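Local coordinates for protein adenosyl-chloride synthase (Thermotoga maritima, PDB 2ZBV) that binds adenosine and probably cleaves S-adenosyl-L-methionine by transferring its adenosyl group to a small nucleophile such as halide or hydroxide, at residues E110-Y118 / D130-H138; S196-V207 / E255-R263. All coordinates share one frame; numbering follows the deposited sequence.

Interaction 1: E110-Y118 / D130-H138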
ATOM      1  N   GLU A 110      29.959   3.699 -10.390  1.00 27.61           N
ATOM      2  CA  GLU A 110      28.997   3.994 -11.429  1.00 27.66           C
ATOM      3  C   GLU A 110      28.566   2.620 -11.922  1.00 28.48           C
ATOM      4  O   GLU A 110      29.383   1.698 -12.007  1.00 30.00           O
ATOM      5  CB  GLU A 110      29.621   4.799 -12.570  1.00 30.91           C
ATOM      6  CG  GLU A 110      28.700   4.905 -13.787  1.00 31.14           C
ATOM      7  CD  GLU A 110      29.110   6.003 -14.746  1.00 34.23           C
ATOM      8  OE1 GLU A 110      30.296   6.400 -14.728  1.00 32.69           O
ATOM      9  OE2 GLU A 110      28.243   6.461 -15.528  1.00 32.97           O
ATOM     10  N   ILE A 111      27.282   2.463 -12.202  1.00 24.97           N
ATOM     11  CA  ILE A 111      26.774   1.195 -12.682  1.00 25.07           C
ATOM     12  C   ILE A 111      27.135   1.087 -14.165  1.00 29.11           C
ATOM     13  O   ILE A 111      26.529   1.743 -15.011  1.00 27.97           O
ATOM     14  CB  ILE A 111      25.238   1.113 -12.486  1.00 24.58           C
ATOM     15  CG1 ILE A 111      24.909   1.218 -10.986  1.00 22.06           C
ATOM     16  CG2 ILE A 111      24.695  -0.184 -13.070  1.00 21.13           C
ATOM     17  CD1 ILE A 111      23.424   1.214 -10.657  1.00 20.83           C
ATOM     18  N   GLU A 112      28.137   0.268 -14.469  1.00 30.06           N
ATOM     19  CA  GLU A 112      28.592   0.093 -15.845  1.00 32.61           C
ATOM     20  C   GLU A 112      28.534  -1.357 -16.299  1.00 32.74           C
ATOM     21  O   GLU A 112      28.513  -1.636 -17.495  1.00 34.51           O
ATOM     22  CB  GLU A 112      30.027   0.599 -15.984  1.00 35.39           C
ATOM     23  CG  GLU A 112      30.231   2.034 -15.541  1.00 38.97           C
ATOM     24  CD  GLU A 112      31.690   2.446 -15.595  1.00 41.71           C
ATOM     25  OE1 GLU A 112      32.519   1.786 -14.935  1.00 42.80           O
ATOM     26  OE2 GLU A 112      32.010   3.430 -16.294  1.00 45.25           O
ATOM     27  N   ASN A 113      28.511  -2.281 -15.344  1.00 32.36           N
ATOM     28  CA  ASN A 113      28.471  -3.703 -15.665  1.00 31.87           C
ATOM     29  C   ASN A 113      27.122  -4.100 -16.235  1.00 31.36           C
ATOM     30  O   ASN A 113      26.208  -4.461 -15.494  1.00 29.16           O
ATOM     31  CB  ASN A 113      28.752  -4.542 -14.420  1.00 31.90           C
ATOM     32  CG  ASN A 113      29.046  -5.986 -14.754  1.00 33.48           C
ATOM     33  OD1 ASN A 113      28.643  -6.487 -15.806  1.00 33.69           O
ATOM     34  ND2 ASN A 113      29.741  -6.672 -13.854  1.00 32.39           N
ATOM     35  N   ARG A 114      27.009  -4.060 -17.559  1.00 32.11           N
ATOM     36  CA  ARG A 114      25.763  -4.395 -18.234  1.00 33.19           C
ATOM     37  C   ARG A 114      25.282  -5.817 -17.968  1.00 32.66           C
ATOM     38  O   ARG A 114      24.121  -6.140 -18.216  1.00 30.60           O
ATOM     39  CB  ARG A 114      25.911  -4.178 -19.743  1.00 34.51           C
ATOM     40  CG  ARG A 114      26.327  -2.766 -20.124  1.00 38.59           C
ATOM     41  CD  ARG A 114      26.330  -2.578 -21.637  1.00 42.06           C
ATOM     42  NE  ARG A 114      24.982  -2.447 -22.181  1.00 43.92           N
ATOM     43  CZ  ARG A 114      24.216  -1.371 -22.024  1.00 46.50           C
ATOM     44  NH1 ARG A 114      24.665  -0.328 -21.339  1.00 47.69           N
ATOM     45  NH2 ARG A 114      23.000  -1.336 -22.554  1.00 47.08           N
ATOM     46  N   GLU A 115      26.167  -6.668 -17.460  1.00 33.33           N
ATOM     47  CA  GLU A 115      25.797  -8.054 -17.177  1.00 33.20           C
ATOM     48  C   GLU A 115      24.869  -8.182 -15.967  1.00 31.76           C
ATOM     49  O   GLU A 115      24.277  -9.238 -15.732  1.00 31.86           O
ATOM     50  CB  GLU A 115      27.061  -8.893 -16.959  1.00 37.44           C
ATOM     51  CG  GLU A 115      27.956  -8.959 -18.188  1.00 41.68           C
ATOM     52  CD  GLU A 115      27.214  -9.477 -19.408  1.00 46.06           C
ATOM     53  OE1 GLU A 115      26.744 -10.635 -19.369  1.00 47.67           O
ATOM     54  OE2 GLU A 115      27.091  -8.725 -20.402  1.00 48.68           O
ATOM     55  N   LEU A 116      24.739  -7.100 -15.209  1.00 28.47           N
ATOM     56  CA  LEU A 116      23.888  -7.091 -14.026  1.00 28.62           C
ATOM     57  C   LEU A 116      22.457  -6.653 -14.354  1.00 29.76           C
ATOM     58  O   LEU A 116      21.549  -6.797 -13.527  1.00 30.07           O
ATOM     59  CB  LEU A 116      24.483  -6.150 -12.978  1.00 25.12           C
ATOM     60  CG  LEU A 116      25.933  -6.456 -12.573  1.00 26.71           C
ATOM     61  CD1 LEU A 116      26.443  -5.372 -11.627  1.00 26.76           C
ATOM     62  CD2 LEU A 116      26.003  -7.832 -11.914  1.00 26.73           C
ATOM     63  N   PHE A 117      22.259  -6.136 -15.563  1.00 27.90           N
ATOM     64  CA  PHE A 117      20.946  -5.648 -15.988  1.00 27.68           C
ATOM     65  C   PHE A 117      19.913  -6.743 -16.181  1.00 27.72           C
ATOM     66  O   PHE A 117      20.254  -7.907 -16.374  1.00 29.44           O
ATOM     67  CB  PHE A 117      21.074  -4.846 -17.295  1.00 26.13           C
ATOM     68  CG  PHE A 117      21.948  -3.621 -17.184  1.00 25.69           C
ATOM     69  CD1 PHE A 117      22.554  -3.278 -15.978  1.00 24.24           C
ATOM     70  CD2 PHE A 117      22.146  -2.799 -18.287  1.00 25.82           C
ATOM     71  CE1 PHE A 117      23.339  -2.136 -15.867  1.00 25.47           C
ATOM     72  CE2 PHE A 117      22.930  -1.653 -18.189  1.00 26.05           C
ATOM     73  CZ  PHE A 117      23.528  -1.318 -16.977  1.00 26.23           C
ATOM     74  N   TYR A 118      18.643  -6.353 -16.128  1.00 27.37           N
ATOM     75  CA  TYR A 118      17.528  -7.274 -16.316  1.00 27.60           C
ATOM     76  C   TYR A 118      17.367  -7.515 -17.817  1.00 30.74           C
ATOM     77  O   TYR A 118      16.966  -8.595 -18.243  1.00 32.65           O
ATOM     78  CB  TYR A 118      16.255  -6.670 -15.702  1.00 25.23           C
ATOM     79  CG  TYR A 118      14.932  -7.250 -16.166  1.00 22.96           C
ATOM     80  CD1 TYR A 118      14.653  -8.613 -16.055  1.00 24.28           C
ATOM     81  CD2 TYR A 118      13.937  -6.416 -16.685  1.00 22.45           C
ATOM     82  CE1 TYR A 118      13.403  -9.131 -16.452  1.00 25.42           C
ATOM     83  CE2 TYR A 118      12.700  -6.914 -17.082  1.00 20.97           C
ATOM     84  CZ  TYR A 118      12.436  -8.271 -16.963  1.00 22.96           C
ATOM     85  OH  TYR A 118      11.201  -8.747 -17.345  1.00 22.68           O
ATOM     86  N   ASP A 130      14.891  -2.135 -15.077  1.00 19.16           N
ATOM     87  CA  ASP A 130      15.934  -2.710 -15.915  1.00 22.19           C
ATOM     88  C   ASP A 130      17.372  -2.618 -15.450  1.00 21.48           C
ATOM     89  O   ASP A 130      18.207  -3.414 -15.885  1.00 19.60           O
ATOM     90  CB  ASP A 130      15.831  -2.119 -17.323  1.00 21.62           C
ATOM     91  CG  ASP A 130      14.458  -2.317 -17.931  1.00 23.69           C
ATOM     92  OD1 ASP A 130      13.794  -3.312 -17.567  1.00 24.36           O
ATOM     93  OD2 ASP A 130      14.049  -1.489 -18.777  1.00 21.63           O
ATOM     94  N   ILE A 131      17.661  -1.666 -14.571  1.00 20.89           N
ATOM     95  CA  ILE A 131      19.023  -1.474 -14.090  1.00 20.95           C
ATOM     96  C   ILE A 131      19.177  -1.447 -12.568  1.00 22.57           C
ATOM     97  O   ILE A 131      19.979  -2.196 -12.009  1.00 20.28           O
ATOM     98  CB  ILE A 131      19.614  -0.165 -14.653  1.00 21.35           C
ATOM     99  CG1 ILE A 131      19.585  -0.189 -16.189  1.00 24.34           C
ATOM    100  CG2 ILE A 131      21.040   0.029 -14.129  1.00 21.93           C
ATOM    101  CD1 ILE A 131      20.153   1.078 -16.849  1.00 23.14           C
ATOM    102  N   PHE A 132      18.417  -0.580 -11.902  1.00 20.91           N
ATOM    103  CA  PHE A 132      18.516  -0.448 -10.450  1.00 18.86           C
ATOM    104  C   PHE A 132      18.085  -1.659  -9.641  1.00 19.53           C
ATOM    105  O   PHE A 132      18.831  -2.123  -8.775  1.00 18.78           O
ATOM    106  CB  PHE A 132      17.730   0.781  -9.974  1.00 18.45           C
ATOM    107  CG  PHE A 132      18.290   2.084 -10.471  1.00 20.54           C
ATOM    108  CD1 PHE A 132      19.618   2.425 -10.222  1.00 18.76           C
ATOM    109  CD2 PHE A 132      17.489   2.975 -11.179  1.00 20.90           C
ATOM    110  CE1 PHE A 132      20.142   3.631 -10.674  1.00 19.98           C
ATOM    111  CE2 PHE A 132      18.000   4.190 -11.639  1.00 21.84           C
ATOM    112  CZ  PHE A 132      19.326   4.520 -11.386  1.00 22.88           C
ATOM    113  N   ALA A 133      16.885  -2.169  -9.911  1.00 17.89           N
ATOM    114  CA  ALA A 133      16.386  -3.315  -9.161  1.00 18.17           C
ATOM    115  C   ALA A 133      17.300  -4.533  -9.280  1.00 20.02           C
ATOM    116  O   ALA A 133      17.703  -5.104  -8.273  1.00 20.68           O
ATOM    117  CB  ALA A 133      14.959  -3.669  -9.608  1.00 14.94           C
ATOM    118  N   PRO A 134      17.643  -4.946 -10.511  1.00 19.88           N
ATOM    119  CA  PRO A 134      18.520  -6.117 -10.614  1.00 20.03           C
ATOM    120  C   PRO A 134      19.882  -5.915  -9.950  1.00 21.11           C
ATOM    121  O   PRO A 134      20.433  -6.844  -9.352  1.00 21.95           O
ATOM    122  CB  PRO A 134      18.602  -6.360 -12.127  1.00 21.48           C
ATOM    123  CG  PRO A 134      18.310  -5.003 -12.730  1.00 21.89           C
ATOM    124  CD  PRO A 134      17.204  -4.492 -11.842  1.00 20.41           C
ATOM    125  N   VAL A 135      20.423  -4.706 -10.045  1.00 19.22           N
ATOM    126  CA  VAL A 135      21.704  -4.420  -9.416  1.00 20.08           C
ATOM    127  C   VAL A 135      21.587  -4.576  -7.898  1.00 21.90           C
ATOM    128  O   VAL A 135      22.445  -5.201  -7.258  1.00 21.59           O
ATOM    129  CB  VAL A 135      22.193  -3.001  -9.774  1.00 20.11           C
ATOM    130  CG1 VAL A 135      23.306  -2.565  -8.831  1.00 18.08           C
ATOM    131  CG2 VAL A 135      22.712  -2.996 -11.213  1.00 21.01           C
ATOM    132  N   ALA A 136      20.517  -4.028  -7.322  1.00 20.28           N
ATOM    133  CA  ALA A 136      20.300  -4.147  -5.883  1.00 19.38           C
ATOM    134  C   ALA A 136      20.153  -5.625  -5.533  1.00 19.33           C
ATOM    135  O   ALA A 136      20.668  -6.083  -4.515  1.00 20.65           O
ATOM    136  CB  ALA A 136      19.041  -3.382  -5.465  1.00 19.06           C
ATOM    137  N   ALA A 137      19.444  -6.363  -6.383  1.00 17.54           N
ATOM    138  CA  ALA A 137      19.233  -7.788  -6.162  1.00 20.24           C
ATOM    139  C   ALA A 137      20.556  -8.553  -6.110  1.00 23.14           C
ATOM    140  O   ALA A 137      20.743  -9.401  -5.239  1.00 22.14           O
ATOM    141  CB  ALA A 137      18.344  -8.367  -7.252  1.00 19.38           C
ATOM    142  N   HIS A 138      21.463  -8.256  -7.041  1.00 23.80           N
ATOM    143  CA  HIS A 138      22.769  -8.927  -7.082  1.00 25.66           C
ATOM    144  C   HIS A 138      23.622  -8.554  -5.866  1.00 26.51           C
ATOM    145  O   HIS A 138      24.259  -9.413  -5.251  1.00 27.40           O
ATOM    146  CB  HIS A 138      23.529  -8.567  -8.375  1.00 24.69           C
ATOM    147  CG  HIS A 138      22.964  -9.199  -9.611  1.00 26.22           C
ATOM    148  ND1 HIS A 138      22.893 -10.565  -9.784  1.00 28.63           N
ATOM    149  CD2 HIS A 138      22.430  -8.650 -10.730  1.00 28.31           C
ATOM    150  CE1 HIS A 138      22.337 -10.830 -10.954  1.00 30.40           C
ATOM    151  NE2 HIS A 138      22.046  -9.686 -11.548  1.00 29.53           N
TER
HETATM  152  O   HOH W   1      20.646  -9.769 -14.012  1.00 43.46           O

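Interaction 2: S196-V207 / E255-R263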
ATOM      1  N   SER A 196      18.808  25.764  25.362  1.00 49.72           N
ATOM      2  CA  SER A 196      18.512  25.674  26.785  1.00 50.12           C
ATOM      3  C   SER A 196      17.001  25.707  27.009  1.00 49.11           C
ATOM      4  O   SER A 196      16.471  26.591  27.683  1.00 49.09           O
ATOM      5  CB  SER A 196      19.188  26.814  27.559  1.00 51.65           C
ATOM      6  OG  SER A 196      18.638  28.076  27.225  1.00 55.78           O
ATOM      7  N   VAL A 197      16.319  24.741  26.405  1.00 47.18           N
ATOM      8  CA  VAL A 197      14.877  24.600  26.536  1.00 44.80           C
ATOM      9  C   VAL A 197      14.668  23.204  27.087  1.00 43.01           C
ATOM     10  O   VAL A 197      15.536  22.344  26.963  1.00 42.42           O
ATOM     11  CB  VAL A 197      14.154  24.703  25.179  1.00 45.43           C
ATOM     12  CG1 VAL A 197      14.259  26.111  24.639  1.00 46.11           C
ATOM     13  CG2 VAL A 197      14.757  23.717  24.197  1.00 46.67           C
ATOM     14  N   ASP A 198      13.518  22.971  27.697  1.00 40.94           N
ATOM     15  CA  ASP A 198      13.252  21.666  28.260  1.00 40.36           C
ATOM     16  C   ASP A 198      11.769  21.353  28.174  1.00 38.07           C
ATOM     17  O   ASP A 198      10.956  22.227  27.881  1.00 37.43           O
ATOM     18  CB  ASP A 198      13.723  21.635  29.717  1.00 44.23           C
ATOM     19  CG  ASP A 198      13.508  20.285  30.374  1.00 47.48           C
ATOM     20  OD1 ASP A 198      13.993  19.269  29.826  1.00 46.22           O
ATOM     21  OD2 ASP A 198      12.857  20.244  31.444  1.00 49.56           O
ATOM     22  N   PHE A 199      11.424  20.096  28.406  1.00 35.72           N
ATOM     23  CA  PHE A 199      10.037  19.692  28.378  1.00 35.13           C
ATOM     24  C   PHE A 199       9.298  20.530  29.418  1.00 34.77           C
ATOM     25  O   PHE A 199       9.812  20.771  30.511  1.00 33.76           O
ATOM     26  CB  PHE A 199       9.938  18.200  28.680  1.00 36.87           C
ATOM     27  CG  PHE A 199      10.563  17.336  27.621  1.00 37.08           C
ATOM     28  CD1 PHE A 199      10.001  17.263  26.351  1.00 36.14           C
ATOM     29  CD2 PHE A 199      11.739  16.636  27.876  1.00 38.08           C
ATOM     30  CE1 PHE A 199      10.598  16.508  25.346  1.00 37.58           C
ATOM     31  CE2 PHE A 199      12.350  15.876  26.878  1.00 39.32           C
ATOM     32  CZ  PHE A 199      11.777  15.814  25.607  1.00 38.33           C
ATOM     33  N   ASP A 200       8.103  20.981  29.052  1.00 34.15           N
ATOM     34  CA  ASP A 200       7.247  21.822  29.888  1.00 34.45           C
ATOM     35  C   ASP A 200       7.462  23.293  29.565  1.00 33.71           C
ATOM     36  O   ASP A 200       6.666  24.146  29.965  1.00 33.74           O
ATOM     37  CB  ASP A 200       7.486  21.586  31.380  1.00 37.00           C
ATOM     38  CG  ASP A 200       7.083  20.198  31.814  1.00 40.47           C
ATOM     39  OD1 ASP A 200       6.068  19.695  31.287  1.00 40.42           O
ATOM     40  OD2 ASP A 200       7.768  19.619  32.685  1.00 43.06           O
ATOM     41  N   ASP A 201       8.544  23.600  28.858  1.00 30.89           N
ATOM     42  CA  ASP A 201       8.768  24.986  28.470  1.00 29.19           C
ATOM     43  C   ASP A 201       7.787  25.268  27.340  1.00 26.94           C
ATOM     44  O   ASP A 201       7.122  24.362  26.826  1.00 23.90           O
ATOM     45  CB  ASP A 201      10.197  25.210  27.965  1.00 30.86           C
ATOM     46  CG  ASP A 201      11.171  25.585  29.081  1.00 34.83           C
ATOM     47  OD1 ASP A 201      10.856  26.499  29.873  1.00 33.99           O
ATOM     48  OD2 ASP A 201      12.259  24.977  29.156  1.00 35.13           O
ATOM     49  N   VAL A 202       7.687  26.533  26.964  1.00 25.50           N
ATOM     50  CA  VAL A 202       6.815  26.936  25.880  1.00 23.80           C
ATOM     51  C   VAL A 202       7.683  27.739  24.933  1.00 25.37           C
ATOM     52  O   VAL A 202       8.426  28.621  25.361  1.00 23.16           O
ATOM     53  CB  VAL A 202       5.648  27.812  26.375  1.00 24.85           C
ATOM     54  CG1 VAL A 202       4.924  28.425  25.198  1.00 23.13           C
ATOM     55  CG2 VAL A 202       4.680  26.971  27.192  1.00 24.09           C
ATOM     56  N   VAL A 203       7.606  27.420  23.648  1.00 25.30           N
ATOM     57  CA  VAL A 203       8.396  28.131  22.663  1.00 26.14           C
ATOM     58  C   VAL A 203       7.488  28.715  21.599  1.00 27.76           C
ATOM     59  O   VAL A 203       6.295  28.396  21.537  1.00 26.48           O
ATOM     60  CB  VAL A 203       9.436  27.193  21.987  1.00 27.73           C
ATOM     61  CG1 VAL A 203      10.334  26.569  23.051  1.00 25.86           C
ATOM     62  CG2 VAL A 203       8.730  26.107  21.186  1.00 25.44           C
ATOM     63  N   ARG A 204       8.060  29.576  20.767  1.00 27.96           N
ATOM     64  CA  ARG A 204       7.319  30.201  19.690  1.00 29.75           C
ATOM     65  C   ARG A 204       7.706  29.599  18.342  1.00 28.90           C
ATOM     66  O   ARG A 204       8.887  29.512  17.989  1.00 28.37           O
ATOM     67  CB  ARG A 204       7.560  31.715  19.691  1.00 31.85           C
ATOM     68  CG  ARG A 204       6.747  32.463  20.748  1.00 39.34           C
ATOM     69  CD  ARG A 204       6.984  33.972  20.683  1.00 46.35           C
ATOM     70  NE  ARG A 204       6.066  34.723  21.542  1.00 49.91           N
ATOM     71  CZ  ARG A 204       4.775  34.918  21.281  1.00 53.04           C
ATOM     72  NH1 ARG A 204       4.231  34.420  20.177  1.00 53.74           N
ATOM     73  NH2 ARG A 204       4.020  35.608  22.128  1.00 54.38           N
ATOM     74  N   VAL A 205       6.700  29.161  17.599  1.00 27.27           N
ATOM     75  CA  VAL A 205       6.918  28.571  16.293  1.00 27.40           C
ATOM     76  C   VAL A 205       6.508  29.613  15.268  1.00 28.89           C
ATOM     77  O   VAL A 205       5.366  30.074  15.267  1.00 27.54           O
ATOM     78  CB  VAL A 205       6.063  27.303  16.108  1.00 27.48           C
ATOM     79  CG1 VAL A 205       6.288  26.720  14.721  1.00 26.29           C
ATOM     80  CG2 VAL A 205       6.414  26.281  17.182  1.00 25.47           C
ATOM     81  N   ARG A 206       7.439  29.997  14.404  1.00 30.17           N
ATOM     82  CA  ARG A 206       7.131  31.001  13.400  1.00 35.00           C
ATOM     83  C   ARG A 206       7.126  30.438  11.985  1.00 35.48           C
ATOM     84  O   ARG A 206       8.128  29.899  11.515  1.00 35.34           O
ATOM     85  CB  ARG A 206       8.127  32.162  13.484  1.00 38.39           C
ATOM     86  CG  ARG A 206       7.612  33.443  12.839  1.00 46.31           C
ATOM     87  CD  ARG A 206       8.675  34.529  12.787  1.00 51.77           C
ATOM     88  NE  ARG A 206       9.798  34.136  11.941  1.00 57.88           N
ATOM     89  CZ  ARG A 206      10.760  34.962  11.543  1.00 61.65           C
ATOM     90  NH1 ARG A 206      10.737  36.238  11.912  1.00 63.21           N
ATOM     91  NH2 ARG A 206      11.748  34.514  10.776  1.00 62.83           N
ATOM     92  N   VAL A 207       5.983  30.558  11.317  1.00 37.27           N
ATOM     93  CA  VAL A 207       5.830  30.094   9.943  1.00 39.70           C
ATOM     94  C   VAL A 207       5.413  31.303   9.120  1.00 41.67           C
ATOM     95  O   VAL A 207       4.342  31.869   9.334  1.00 42.02           O
ATOM     96  CB  VAL A 207       4.743  28.986   9.817  1.00 40.01           C
ATOM     97  CG1 VAL A 207       5.217  27.709  10.477  1.00 37.91           C
ATOM     98  CG2 VAL A 207       3.446  29.448  10.455  1.00 41.03           C
ATOM     99  N   GLU A 255       5.758  21.039   2.990  1.00 35.86           N
ATOM    100  CA  GLU A 255       7.161  20.673   2.929  1.00 36.55           C
ATOM    101  C   GLU A 255       7.977  21.716   2.170  1.00 37.27           C
ATOM    102  O   GLU A 255       7.553  22.215   1.130  1.00 36.33           O
ATOM    103  CB  GLU A 255       7.299  19.303   2.274  1.00 35.70           C
ATOM    104  CG  GLU A 255       6.923  18.172   3.213  1.00 38.67           C
ATOM    105  CD  GLU A 255       6.554  16.893   2.488  1.00 39.23           C
ATOM    106  OE1 GLU A 255       7.095  16.657   1.387  1.00 42.91           O
ATOM    107  OE2 GLU A 255       5.735  16.116   3.029  1.00 35.85           O
ATOM    108  N   GLY A 256       9.143  22.049   2.709  1.00 37.20           N
ATOM    109  CA  GLY A 256      10.003  23.032   2.076  1.00 37.06           C
ATOM    110  C   GLY A 256       9.914  24.402   2.725  1.00 36.83           C
ATOM    111  O   GLY A 256      10.859  25.189   2.659  1.00 37.01           O
ATOM    112  N   ASP A 257       8.781  24.689   3.358  1.00 35.59           N
ATOM    113  CA  ASP A 257       8.571  25.975   4.010  1.00 37.13           C
ATOM    114  C   ASP A 257       9.554  26.235   5.146  1.00 36.78           C
ATOM    115  O   ASP A 257       9.865  25.340   5.935  1.00 35.78           O
ATOM    116  CB  ASP A 257       7.141  26.065   4.548  1.00 38.78           C
ATOM    117  CG  ASP A 257       6.109  26.181   3.447  1.00 40.20           C
ATOM    118  OD1 ASP A 257       6.475  25.997   2.267  1.00 42.85           O
ATOM    119  OD2 ASP A 257       4.928  26.449   3.761  1.00 41.54           O
ATOM    120  N   GLU A 258      10.042  27.470   5.217  1.00 37.21           N
ATOM    121  CA  GLU A 258      10.979  27.867   6.260  1.00 38.44           C
ATOM    122  C   GLU A 258      10.246  27.879   7.590  1.00 36.39           C
ATOM    123  O   GLU A 258       9.090  28.278   7.663  1.00 35.92           O
ATOM    124  CB  GLU A 258      11.534  29.269   5.994  1.00 40.64           C
ATOM    125  CG  GLU A 258      12.468  29.378   4.801  1.00 46.98           C
ATOM    126  CD  GLU A 258      13.092  30.763   4.675  1.00 50.66           C
ATOM    127  OE1 GLU A 258      13.903  30.971   3.746  1.00 53.07           O
ATOM    128  OE2 GLU A 258      12.772  31.642   5.504  1.00 51.70           O
ATOM    129  N   ILE A 259      10.917  27.443   8.644  1.00 35.95           N
ATOM    130  CA  ILE A 259      10.285  27.440   9.948  1.00 36.14           C
ATOM    131  C   ILE A 259      11.286  27.897  11.003  1.00 36.32           C
ATOM    132  O   ILE A 259      12.457  27.518  10.978  1.00 35.94           O
ATOM    133  CB  ILE A 259       9.723  26.036  10.293  1.00 35.37           C
ATOM    134  CG1 ILE A 259       8.770  26.138  11.482  1.00 37.79           C
ATOM    135  CG2 ILE A 259      10.855  25.069  10.600  1.00 33.85           C
ATOM    136  CD1 ILE A 259       7.981  24.861  11.735  1.00 38.64           C
ATOM    137  N   GLU A 260      10.812  28.728  11.919  1.00 36.76           N
ATOM    138  CA  GLU A 260      11.651  29.256  12.977  1.00 40.00           C
ATOM    139  C   GLU A 260      11.055  28.938  14.339  1.00 39.94           C
ATOM    140  O   GLU A 260       9.844  29.017  14.530  1.00 40.25           O
ATOM    141  CB  GLU A 260      11.789  30.768  12.798  1.00 43.15           C
ATOM    142  CG  GLU A 260      12.300  31.510  14.017  1.00 48.15           C
ATOM    143  CD  GLU A 260      12.300  33.014  13.810  1.00 51.56           C
ATOM    144  OE1 GLU A 260      13.049  33.487  12.928  1.00 52.16           O
ATOM    145  OE2 GLU A 260      11.548  33.718  14.523  1.00 52.47           O
ATOM    146  N   ILE A 261      11.916  28.578  15.282  1.00 40.93           N
ATOM    147  CA  ILE A 261      11.481  28.252  16.629  1.00 43.05           C
ATOM    148  C   ILE A 261      12.274  29.073  17.645  1.00 46.17           C
ATOM    149  O   ILE A 261      13.455  28.811  17.886  1.00 45.03           O
ATOM    150  CB  ILE A 261      11.672  26.749  16.899  1.00 42.83           C
ATOM    151  CG1 ILE A 261      10.929  25.946  15.830  1.00 42.62           C
ATOM    152  CG2 ILE A 261      11.138  26.392  18.279  1.00 42.70           C
ATOM    153  CD1 ILE A 261      11.354  24.512  15.741  1.00 43.83           C
ATOM    154  N   CYS A 262      11.611  30.069  18.226  1.00 49.27           N
ATOM    155  CA  CYS A 262      12.222  30.960  19.210  1.00 52.54           C
ATOM    156  C   CYS A 262      12.063  30.471  20.639  1.00 54.71           C
ATOM    157  O   CYS A 262      11.021  29.931  21.016  1.00 53.79           O
ATOM    158  CB  CYS A 262      11.613  32.362  19.114  1.00 53.15           C
ATOM    159  SG  CYS A 262      12.046  33.291  17.633  1.00 58.72           S
ATOM    160  N   ARG A 263      13.104  30.688  21.437  1.00 57.21           N
ATOM    161  CA  ARG A 263      13.096  30.296  22.841  1.00 60.28           C
ATOM    162  C   ARG A 263      12.077  31.190  23.546  1.00 60.79           C
ATOM    163  O   ARG A 263      11.797  32.284  23.008  1.00 61.35           O
ATOM    164  CB  ARG A 263      14.489  30.514  23.444  1.00 62.11           C
ATOM    165  CG  ARG A 263      14.991  29.417  24.378  1.00 65.02           C
ATOM    166  CD  ARG A 263      14.273  29.401  25.720  1.00 67.73           C
ATOM    167  NE  ARG A 263      12.900  28.917  25.616  1.00 69.74           N
ATOM    168  CZ  ARG A 263      12.091  28.723  26.654  1.00 70.39           C
ATOM    169  NH1 ARG A 263      12.513  28.973  27.888  1.00 70.52           N
ATOM    170  NH2 ARG A 263      10.859  28.278  26.456  1.00 70.79           N
ATOM    171  OXT ARG A 263      11.580  30.800  24.624  1.00 61.74           O
TER
HETATM  172  O   HOH W   2       9.344  28.150  28.448  1.00 33.82           O
HETATM  173  O   HOH W   3       9.370  31.363   9.221  1.00 50.53           O

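Interaction 1: E110-Y118 / D130-H138
The F117 ring lies between I131 of the helix and its own loop: I131 CG1 sits over the centre of one face, 4.0 Å from the centroid of the F117 ring, R114 CA of the same loop covers the opposite face, and I111 CG2 lies at the edge in plane. The H138 ring takes L116 CD2 over one face as a CH-pi contact, 4.2 Å from its centroid, while L116 O and a water lie at its edge. That water donates to F117 O and stands 2.8 Å from H138 NE2, so the imidazole's polar edge suits this partly exposed end. Replacing F117 by an alanine would probably leave I131 CG1 and R114 CA facing a gap. The loop that leaves strand 105-110, an outer strand of the mixed sheet, makes a 3-10 turn at 114-116 and lies along helix 127-140, which it joins further on. Branched I111 has CG2 anti to its backbone N, placing it against I131 CG2 (3.8 Å from I111 CG2) and V135. Helix residue P134 lacks an N-H, and the helix kinks there; D130 O instead accepts from Y118 N at 3.0 Å and 170°. The Y118 hydroxyl bonds D56 of the second subunit, and D130 OD2 bonds S123.

Interaction 2: S196-V207 / E255-R263
Strands 202-207 and 258-262 run antiparallel, their axes 4.6 Å apart at closest approach and their directions 162° apart, as neighbours in the mixed sheet of the C-terminal domain. R204 with C262 and R206 with E260 are hydrogen-bonded pairs; the bond from R206 N to E260 O is short, 2.6 Å, and nearly straight at 177°. V205 and I261 form a non-hydrogen-bonded pair. On the face carrying V205, I259 and I261, beta-branched residues suit both the extended backbone and the buried setting: V205 CG1 meets I259 CD1 at 3.9 Å, and F192 of helix 189-192 and strand 237-242 pack on this face. The face carrying R206 and E260 is polar. R206 CG is anti to the backbone N and the chain bends at chi3, laying the guanidinium over the E260 carboxylate, planes 23° apart. R206 NH2 and E260 OE1 are 2.7 Å apart, but the oxygen lies out of the guanidinium plane, making this a charge pairing; K169 also bridges to E260 OE1. At the C-terminus, R263 folds back past V197 CG1, and R263 NH1 forms a salt bridge with D201 OD1 at 3.6 Å; one water accepts from R263 NH2 and V202 N while donating to D201 OD1, 2.7 Å away.

Interaction 1 and interaction 2 belong to different domains and lie on opposite sides of the chain's centre, with nearest atoms about 21 Å apart, and they share no secondary-structure element. Interaction 1 is the more buried: a loop is laid on a helix, and mostly apolar side chains do the work, with a single direct backbone bond across it. F132 brings the helix close to adenosine-binding D68. Interaction 2 pairs two strands by a ladder of backbone bonds; its apolar face is buried, the other face carries charged side chains of mixed exposure, and R263 at the C-terminus is exposed, where charges and water replace hydrocarbon packing.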